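Local coordinates for protein Abbfa_003403 (Acinetobacter baumannii, PDB 4ZXH) that is a four-domain nonribosomal peptide synthetase that probably activates a building block, carries it on a phosphopantetheine arm, condenses it and releases the product, at residues I878-I883 / Q908-Y913; E884-Q889 / K926-H931; A922-N927 / S939-L944. All blocks are in the same frame, centred on the assembly; numbering follows the deposited sequence.

All three interactions lie in the C-terminal subdomain of the adenylation domain, around one small three-stranded sheet. Interaction 1 is the most buried and joins helix 880-888 to strand 907-916. Interaction 2 sets the later part of that helix against helix 921-931 and is partly buried. Interaction 3 joins helix 921-931 to strand 940-943 and also reaches the surface. Strands 907-916 and 940-943 are hydrogen-bonded neighbours, Ala912 pairing with Ala940 and Ile942. Ala912 meets Leu887 between interactions 1 and 2, and Leu928 meets Phe941 between interactions 2 and 3. Branched aliphatic groups make interaction 1. A histidine's beta carbon joins them in interaction 2, and lysine methylenes and a phenyl ring in interaction 3.

Interaction 1 (I878-I883 / Q908-Y913); sequences IELGEI and QKLVAY
Leu880, Ile883 and Leu910 meet with no flat group between them. The one ring of the two segments, that of Tyr913, serves other neighbours. It packs edge-to-face with Phe960, and its OH is hydrogen-bonded to Pro961 O. What remains between 878-883 and 908-913 is purely aliphatic.

Leu910 reaches from the strand toward the helix and has about half of the buried surface. Its two methyl branches divide the work. CD2 of Leu910 lies 3.7 Å from CD2 of Leu880. CD1 of Leu910 lies 3.8 Å from CD1 of Ile883. Leu910 therefore presents its fork to two residues three apart on the first turn of helix 880-888. The extended chain of Ile883 (chi2 179°) carries its CD1 out to the strand. In Leu880 the end of the side chain, rather than its base, comes near.

The turn that offers these two residues has a backbone bond of 2.9 Å from Glu882 N to Glu879 O. Val898 of strand 893-903 touches both Leu880 and Ile883, and Val900 touches Leu910. The apolar layer thus spans two adjacent strands.

This is a helix packed on one face of a beta sheet, in the C-terminal domain of an ANL-family adenylation enzyme.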
loop_
_atom_site.group_PDB
_atom_site.type_symbol
_atom_site.label_atom_id
_atom_site.label_comp_id
_atom_site.label_asym_id
_atom_site.label_seq_id
_atom_site.Cartn_x
_atom_site.Cartn_y
_atom_site.Cartn_z
ATOM N N ILE A 878 2.818 9.846 4.060
ATOM C CA ILE A 878 3.356 8.516 3.789
ATOM C C ILE A 878 4.392 8.153 4.849
ATOM O O ILE A 878 5.144 9.014 5.300
ATOM C CB ILE A 878 4.037 8.436 2.385
ATOM C CG1 ILE A 878 3.091 8.880 1.270
ATOM C CG2 ILE A 878 4.519 7.025 2.085
ATOM C CD1 ILE A 878 2.119 7.828 0.865
ATOM N N GLU A 879 4.428 6.886 5.245
ATOM C CA GLU A 879 5.520 6.368 6.058
ATOM C C GLU A 879 6.600 5.759 5.160
ATOM O O GLU A 879 6.569 4.552 4.887
ATOM C CB GLU A 879 5.006 5.319 7.044
ATOM C CG GLU A 879 4.502 5.899 8.334
ATOM C CD GLU A 879 5.576 6.667 9.081
ATOM O OE1 GLU A 879 6.694 6.129 9.247
ATOM O OE2 GLU A 879 5.300 7.811 9.500
ATOM N N LEU A 880 7.555 6.580 4.719
ATOM C CA LEU A 880 8.537 6.156 3.710
ATOM C C LEU A 880 9.236 4.842 4.068
ATOM O O LEU A 880 9.446 3.985 3.211
ATOM C CB LEU A 880 9.576 7.260 3.489
ATOM C CG LEU A 880 8.987 8.539 2.888
ATOM C CD1 LEU A 880 9.983 9.684 2.901
ATOM C CD2 LEU A 880 8.470 8.271 1.474
ATOM N N GLY A 881 9.559 4.669 5.340
ATOM C CA GLY A 881 10.259 3.477 5.785
ATOM C C GLY A 881 9.515 2.168 5.576
ATOM O O GLY A 881 10.144 1.115 5.464
ATOM N N GLU A 882 8.185 2.208 5.521
ATOM C CA GLU A 882 7.453 0.978 5.263
ATOM C C GLU A 882 7.712 0.540 3.834
ATOM O O GLU A 882 7.901 -0.656 3.559
ATOM C CB GLU A 882 5.970 1.155 5.514
ATOM C CG GLU A 882 5.658 1.505 6.952
ATOM C CD GLU A 882 4.184 1.728 7.183
ATOM O OE1 GLU A 882 3.407 1.554 6.221
ATOM O OE2 GLU A 882 3.804 2.078 8.321
ATOM N N ILE A 883 7.753 1.507 2.919
ATOM C CA ILE A 883 8.145 1.190 1.551
ATOM C C ILE A 883 9.574 0.641 1.515
ATOM O O ILE A 883 9.855 -0.334 0.811
ATOM C CB ILE A 883 8.041 2.414 0.635
ATOM C CG1 ILE A 883 6.721 3.150 0.881
ATOM C CG2 ILE A 883 8.193 2.015 -0.838
ATOM C CD1 ILE A 883 6.555 4.403 0.026
ATOM N N GLN A 908 3.403 15.964 -6.303
ATOM C CA GLN A 908 4.420 15.201 -5.582
ATOM C C GLN A 908 4.380 13.725 -5.979
ATOM O O GLN A 908 3.310 13.162 -6.222
ATOM C CB GLN A 908 4.237 15.336 -4.066
ATOM C CG GLN A 908 4.099 16.765 -3.569
ATOM C CD GLN A 908 2.700 17.346 -3.804
ATOM O OE1 GLN A 908 1.719 16.606 -3.973
ATOM N NE2 GLN A 908 2.612 18.677 -3.848
ATOM N N LYS A 909 5.556 13.108 -6.054
ATOM C CA LYS A 909 5.669 11.704 -6.418
ATOM C C LYS A 909 6.778 11.026 -5.621
ATOM O O LYS A 909 7.738 11.671 -5.188
ATOM C CB LYS A 909 5.946 11.550 -7.912
ATOM C CG LYS A 909 4.779 11.809 -8.852
ATOM C CD LYS A 909 5.290 11.693 -10.302
ATOM C CE LYS A 909 4.210 11.850 -11.372
ATOM N NZ LYS A 909 3.227 10.727 -11.385
ATOM N N LEU A 910 6.629 9.719 -5.439
ATOM C CA LEU A 910 7.594 8.874 -4.743
ATOM C C LEU A 910 8.672 8.338 -5.665
ATOM O O LEU A 910 8.363 7.906 -6.775
ATOM C CB LEU A 910 6.872 7.698 -4.100
ATOM C CG LEU A 910 5.988 8.085 -2.935
ATOM C CD1 LEU A 910 5.161 6.881 -2.520
ATOM C CD2 LEU A 910 6.879 8.525 -1.830
ATOM N N VAL A 911 9.921 8.346 -5.185
ATOM C CA VAL A 911 11.100 7.801 -5.889
ATOM C C VAL A 911 11.777 6.733 -5.057
ATOM O O VAL A 911 12.035 6.938 -3.864
ATOM C CB VAL A 911 12.164 8.876 -6.160
ATOM C CG1 VAL A 911 13.209 8.378 -7.155
ATOM C CG2 VAL A 911 11.516 10.126 -6.650
ATOM N N ALA A 912 12.109 5.609 -5.668
ATOM C CA ALA A 912 12.833 4.579 -4.936
ATOM C C ALA A 912 14.229 4.395 -5.491
ATOM O O ALA A 912 14.394 4.055 -6.667
ATOM C CB ALA A 912 12.074 3.260 -4.979
ATOM N N TYR A 913 15.234 4.625 -4.651
ATOM C CA TYR A 913 16.627 4.317 -5.008
ATOM C C TYR A 913 17.016 2.945 -4.430
ATOM O O TYR A 913 16.697 2.644 -3.262
ATOM C CB TYR A 913 17.580 5.404 -4.493
ATOM C CG TYR A 913 17.213 6.813 -4.905
ATOM C CD1 TYR A 913 17.799 7.412 -6.026
ATOM C CD2 TYR A 913 16.294 7.541 -4.182
ATOM C CE1 TYR A 913 17.463 8.705 -6.420
ATOM C CE2 TYR A 913 15.945 8.832 -4.557
ATOM C CZ TYR A 913 16.533 9.411 -5.676
ATOM O OH TYR A 913 16.176 10.693 -6.041
#

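Interaction 2 (E884-Q889 / K926-H931); sequences ENVLKQ and KNLQIH
Val886 and Leu928 bury the most surface here, and Leu887 comes next. Val886 is directed toward helix 921-931. Its CG1 is anti to the backbone N (chi1 171°), which sends this methyl across the gap. There CG1 of Val886 lies 3.5 Å from CD2 of Leu928. The two side chains run past each other in opposite directions. The same CG1 of Val886 also lies 3.7 Å from CB of His931, so one methyl serves two residues a turn apart.

Leu928 is approached from a second side by Leu887, and these two side chains stand at about a right angle. CD2 of Leu887 nestles against both ends of the leucine fork and is 3.6 Å from CD1 of Leu928. Behind it, Leu887 rests on Ala896 and Val898 of strand 893-903. Leu928 also touches Pro938.

His931 closes the contact toward the surface. It uses its beta carbon more than its ring, which Val886 meets obliquely. Within its own helix the ring has Ile930 CD1 over one face and Asn927 CG at its edge, in plane.

The axes of the short helical segments come within 10.3 Å at an angle of 126°, so the helices are neither parallel nor fully antiparallel. Some polar groups bind other parts of the chain: Glu884 binds the backbone N of Val898, and Lys926 forms a salt bridge with Glu1042 of helix 1037-1046. Gln929 O accepts a hydrogen bond from Gln1033.

No hydrogen bond or ion pair crosses between the two segments. Their association is by apolar packing, which probably contributes to how the helices lie.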
loop_
_atom_site.group_PDB
_atom_site.type_symbol
_atom_site.label_atom_id
_atom_site.label_comp_id
_atom_site.label_asym_id
_atom_site.label_seq_id
_atom_site.Cartn_x
_atom_site.Cartn_y
_atom_site.Cartn_z
ATOM N N GLU A 884 10.476 1.250 2.285
ATOM C CA GLU A 884 11.881 0.812 2.301
ATOM C C GLU A 884 12.026 -0.622 2.804
ATOM O O GLU A 884 12.811 -1.397 2.254
ATOM C CB GLU A 884 12.732 1.766 3.140
ATOM C CG GLU A 884 12.855 3.148 2.505
ATOM C CD GLU A 884 13.438 4.215 3.419
ATOM O OE1 GLU A 884 13.703 3.937 4.616
ATOM O OE2 GLU A 884 13.618 5.352 2.924
ATOM N N ASN A 885 11.239 -0.981 3.821
ATOM C CA ASN A 885 11.247 -2.339 4.351
ATOM C C ASN A 885 10.774 -3.379 3.340
ATOM O O ASN A 885 11.368 -4.466 3.246
ATOM C CB ASN A 885 10.400 -2.423 5.622
ATOM C CG ASN A 885 11.135 -1.883 6.852
ATOM O OD1 ASN A 885 12.367 -1.972 6.950
ATOM N ND2 ASN A 885 10.384 -1.312 7.788
ATOM N N VAL A 886 9.729 -3.058 2.573
ATOM C CA VAL A 886 9.233 -4.019 1.591
ATOM C C VAL A 886 10.286 -4.231 0.486
ATOM O O VAL A 886 10.541 -5.364 0.072
ATOM C CB VAL A 886 7.880 -3.587 0.963
ATOM C CG1 VAL A 886 7.534 -4.490 -0.186
ATOM C CG2 VAL A 886 6.764 -3.647 1.986
ATOM N N LEU A 887 10.908 -3.148 0.029
ATOM C CA LEU A 887 11.965 -3.255 -0.967
ATOM C C LEU A 887 13.142 -4.109 -0.474
ATOM O O LEU A 887 13.635 -4.964 -1.194
ATOM C CB LEU A 887 12.451 -1.865 -1.355
ATOM C CG LEU A 887 11.579 -1.094 -2.340
ATOM C CD1 LEU A 887 11.964 0.385 -2.359
ATOM C CD2 LEU A 887 11.708 -1.677 -3.719
ATOM N N LYS A 888 13.588 -3.891 0.757
ATOM C CA LYS A 888 14.734 -4.637 1.275
ATOM C C LYS A 888 14.477 -6.143 1.371
ATOM O O LYS A 888 15.405 -6.935 1.497
ATOM C CB LYS A 888 15.137 -4.112 2.649
ATOM C CG LYS A 888 15.717 -2.705 2.654
ATOM C CD LYS A 888 16.099 -2.310 4.090
ATOM C CE LYS A 888 16.962 -1.059 4.162
ATOM N NZ LYS A 888 16.217 0.207 4.411
ATOM N N GLN A 889 13.216 -6.541 1.304
ATOM C CA GLN A 889 12.868 -7.949 1.485
ATOM C C GLN A 889 12.918 -8.723 0.166
ATOM O O GLN A 889 12.823 -9.959 0.157
ATOM C CB GLN A 889 11.484 -8.083 2.135
ATOM C CG GLN A 889 11.512 -7.977 3.650
ATOM C CD GLN A 889 10.125 -7.931 4.282
ATOM O OE1 GLN A 889 9.114 -7.693 3.609
ATOM N NE2 GLN A 889 10.076 -8.171 5.587
ATOM N N LYS A 926 6.426 -4.587 -10.085
ATOM C CA LYS A 926 5.476 -5.699 -9.960
ATOM C C LYS A 926 5.381 -6.183 -8.525
ATOM O O LYS A 926 4.280 -6.392 -7.996
ATOM C CB LYS A 926 5.872 -6.875 -10.844
ATOM C CG LYS A 926 5.959 -6.576 -12.329
ATOM C CD LYS A 926 4.618 -6.266 -12.947
ATOM C CE LYS A 926 4.717 -6.356 -14.453
ATOM N NZ LYS A 926 5.105 -7.737 -14.864
ATOM N N ASN A 927 6.539 -6.358 -7.895
ATOM C CA ASN A 927 6.591 -6.878 -6.533
ATOM C C ASN A 927 5.928 -5.948 -5.518
ATOM O O ASN A 927 5.082 -6.380 -4.726
ATOM C CB ASN A 927 8.039 -7.139 -6.127
ATOM C CG ASN A 927 8.157 -7.926 -4.832
ATOM O OD1 ASN A 927 8.029 -7.374 -3.736
ATOM N ND2 ASN A 927 8.424 -9.221 -4.953
ATOM N N LEU A 928 6.313 -4.675 -5.531
ATOM C CA LEU A 928 5.742 -3.735 -4.581
ATOM C C LEU A 928 4.227 -3.590 -4.786
ATOM O O LEU A 928 3.478 -3.425 -3.824
ATOM C CB LEU A 928 6.415 -2.365 -4.682
ATOM C CG LEU A 928 7.927 -2.266 -4.467
ATOM C CD1 LEU A 928 8.284 -0.817 -4.284
ATOM C CD2 LEU A 928 8.397 -3.070 -3.288
ATOM N N GLN A 929 3.772 -3.667 -6.029
ATOM C CA GLN A 929 2.348 -3.553 -6.295
ATOM C C GLN A 929 1.516 -4.613 -5.564
ATOM O O GLN A 929 0.374 -4.354 -5.191
ATOM C CB GLN A 929 2.091 -3.631 -7.790
ATOM C CG GLN A 929 1.833 -2.284 -8.449
ATOM C CD GLN A 929 1.992 -2.353 -9.956
ATOM O OE1 GLN A 929 2.688 -3.228 -10.473
ATOM N NE2 GLN A 929 1.339 -1.442 -10.668
ATOM N N ILE A 930 2.091 -5.785 -5.324
ATOM C CA ILE A 930 1.343 -6.842 -4.674
ATOM C C ILE A 930 1.573 -6.768 -3.150
ATOM O O ILE A 930 0.811 -7.370 -2.369
ATOM C CB ILE A 930 1.721 -8.267 -5.244
ATOM C CG1 ILE A 930 3.018 -8.820 -4.668
ATOM C CG2 ILE A 930 1.826 -8.237 -6.780
ATOM C CD1 ILE A 930 2.764 -9.944 -3.702
ATOM N N HIS A 931 2.572 -5.994 -2.717
ATOM C CA HIS A 931 2.920 -5.933 -1.279
ATOM C C HIS A 931 2.614 -4.605 -0.567
ATOM O O HIS A 931 2.635 -4.518 0.663
ATOM C CB HIS A 931 4.399 -6.261 -1.086
ATOM C CG HIS A 931 4.726 -7.701 -1.325
ATOM N ND1 HIS A 931 4.208 -8.721 -0.552
ATOM C CD2 HIS A 931 5.503 -8.294 -2.262
ATOM C CE1 HIS A 931 4.661 -9.879 -0.998
ATOM N NE2 HIS A 931 5.449 -9.648 -2.035
#

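Interaction 3 (A922-N927 / S939-L944); sequences AGLKKN and SAFIRL
Phe941 is the centre of this contact and packs against the helix at Leu924 and Lys925. The ring reaches from the strand toward the helix. On the buried side it meets Leu924, whose CB lies 3.9 Å from CE1 of Phe941. That approach is oblique to the ring. CD1 of Leu924 is also 3.9 Å from CD1 of Phe941, so the leucine touches along one side of the phenyl group.

Lys925 lies at the solvent margin and is partly exposed, yet it makes the closest touch and buries more surface than Leu924. Its chain leaves the helix with CG anti to the backbone N (chi1 -173°) and then bends at chi2 (84°). The bend lays CD of Lys925 3.6 Å from CE2 of Phe941, with the two side chains at about a right angle. The methylenes make the contact. The backbone of the same residue takes part too: Lys925 N stands over one face of the ring, 4.1 Å from CZ of Phe941.

Ile921, Leu928 and Ala912 also touch Phe941. The ring therefore fills the space between helix 921-931 and the sheet, inside the beta-alpha-beta crossover of strand 907-916, helix 921-931 and strand 940-943.

Nothing polar bonds across these segments. The chemistry is that of a phenyl ring lodged against a leucine on its inner side and lysine methylenes on its outer side. Apolar methylenes lying against the ring are consistent with partial cover of it from solvent.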
loop_
_atom_site.group_PDB
_atom_site.type_symbol
_atom_site.label_atom_id
_atom_site.label_comp_id
_atom_site.label_asym_id
_atom_site.label_seq_id
_atom_site.Cartn_x
_atom_site.Cartn_y
_atom_site.Cartn_z
ATOM N N ALA A 922 11.564 -3.364 -13.585
ATOM C CA ALA A 922 10.143 -3.672 -13.782
ATOM C C ALA A 922 9.716 -4.739 -12.784
ATOM O O ALA A 922 8.583 -4.737 -12.289
ATOM C CB ALA A 922 9.869 -4.128 -15.211
ATOM N N GLY A 923 10.648 -5.641 -12.490
ATOM C CA GLY A 923 10.446 -6.667 -11.489
ATOM C C GLY A 923 10.143 -6.081 -10.127
ATOM O O GLY A 923 9.355 -6.660 -9.374
ATOM N N LEU A 924 10.754 -4.936 -9.811
ATOM C CA LEU A 924 10.500 -4.256 -8.536
ATOM C C LEU A 924 9.074 -3.719 -8.466
ATOM O O LEU A 924 8.330 -4.012 -7.524
ATOM C CB LEU A 924 11.488 -3.110 -8.316
ATOM C CG LEU A 924 12.939 -3.533 -8.100
ATOM C CD1 LEU A 924 13.796 -2.329 -7.817
ATOM C CD2 LEU A 924 13.042 -4.537 -6.974
ATOM N N LYS A 925 8.712 -2.922 -9.466
ATOM C CA LYS A 925 7.370 -2.380 -9.594
ATOM C C LYS A 925 6.310 -3.465 -9.366
ATOM O O LYS A 925 5.414 -3.286 -8.536
ATOM C CB LYS A 925 7.204 -1.747 -10.975
ATOM C CG LYS A 925 5.907 -0.981 -11.214
ATOM C CD LYS A 925 5.989 0.435 -10.702
ATOM C CE LYS A 925 4.750 1.218 -11.097
ATOM N NZ LYS A 925 4.719 1.516 -12.555
ATOM N N LYS A 926 6.426 -4.587 -10.085
ATOM C CA LYS A 926 5.476 -5.699 -9.960
ATOM C C LYS A 926 5.381 -6.183 -8.525
ATOM O O LYS A 926 4.280 -6.392 -7.996
ATOM C CB LYS A 926 5.872 -6.875 -10.844
ATOM C CG LYS A 926 5.959 -6.576 -12.329
ATOM C CD LYS A 926 4.618 -6.266 -12.947
ATOM C CE LYS A 926 4.717 -6.356 -14.453
ATOM N NZ LYS A 926 5.105 -7.737 -14.864
ATOM N N ASN A 927 6.539 -6.358 -7.895
ATOM C CA ASN A 927 6.591 -6.878 -6.533
ATOM C C ASN A 927 5.928 -5.948 -5.518
ATOM O O ASN A 927 5.082 -6.380 -4.726
ATOM C CB ASN A 927 8.039 -7.139 -6.127
ATOM C CG ASN A 927 8.157 -7.926 -4.832
ATOM O OD1 ASN A 927 8.029 -7.374 -3.736
ATOM N ND2 ASN A 927 8.424 -9.221 -4.953
ATOM N N SER A 939 6.622 5.943 -8.130
ATOM C CA SER A 939 6.452 6.249 -9.547
ATOM C C SER A 939 7.772 6.124 -10.320
ATOM O O SER A 939 7.756 6.170 -11.542
ATOM C CB SER A 939 5.896 7.656 -9.732
ATOM O OG SER A 939 4.868 7.921 -8.801
ATOM N N ALA A 940 8.898 5.975 -9.611
ATOM C CA ALA A 940 10.212 5.875 -10.257
ATOM C C ALA A 940 11.211 5.031 -9.456
ATOM O O ALA A 940 11.221 5.045 -8.228
ATOM C CB ALA A 940 10.779 7.257 -10.509
ATOM N N PHE A 941 12.033 4.285 -10.182
ATOM C CA PHE A 941 13.025 3.384 -9.600
ATOM C C PHE A 941 14.365 3.685 -10.232
ATOM O O PHE A 941 14.482 3.734 -11.448
ATOM C CB PHE A 941 12.645 1.922 -9.829
ATOM C CG PHE A 941 11.382 1.510 -9.120
ATOM C CD1 PHE A 941 11.441 0.813 -7.917
ATOM C CD2 PHE A 941 10.132 1.828 -9.653
ATOM C CE1 PHE A 941 10.268 0.431 -7.255
ATOM C CE2 PHE A 941 8.954 1.460 -8.994
ATOM C CZ PHE A 941 9.020 0.759 -7.793
ATOM N N ILE A 942 15.368 3.911 -9.402
ATOM C CA ILE A 942 16.695 4.247 -9.873
ATOM C C ILE A 942 17.698 3.315 -9.201
ATOM O O ILE A 942 17.695 3.186 -7.973
ATOM C CB ILE A 942 17.037 5.719 -9.554
ATOM C CG1 ILE A 942 16.053 6.655 -10.240
ATOM C CG2 ILE A 942 18.449 6.071 -9.983
ATOM C CD1 ILE A 942 16.212 8.082 -9.783
ATOM N N ARG A 943 18.542 2.652 -9.988
ATOM C CA ARG A 943 19.614 1.849 -9.398
ATOM C C ARG A 943 20.854 2.693 -9.162
ATOM O O ARG A 943 21.223 3.520 -9.984
ATOM C CB ARG A 943 19.952 0.654 -10.275
ATOM C CG ARG A 943 20.817 -0.406 -9.608
ATOM C CD ARG A 943 20.962 -1.581 -10.545
ATOM N NE ARG A 943 21.844 -2.653 -10.086
ATOM C CZ ARG A 943 22.040 -3.777 -10.782
ATOM N NH1 ARG A 943 21.422 -3.950 -11.950
ATOM N NH2 ARG A 943 22.850 -4.726 -10.329
ATOM N N LEU A 944 21.467 2.506 -8.005
ATOM C CA LEU A 944 22.714 3.175 -7.683
ATOM C C LEU A 944 23.711 2.110 -7.251
ATOM O O LEU A 944 23.323 1.057 -6.750
ATOM C CB LEU A 944 22.520 4.217 -6.571
ATOM C CG LEU A 944 21.603 5.411 -6.854
ATOM C CD1 LEU A 944 21.420 6.297 -5.622
ATOM C CD2 LEU A 944 22.101 6.223 -8.020
#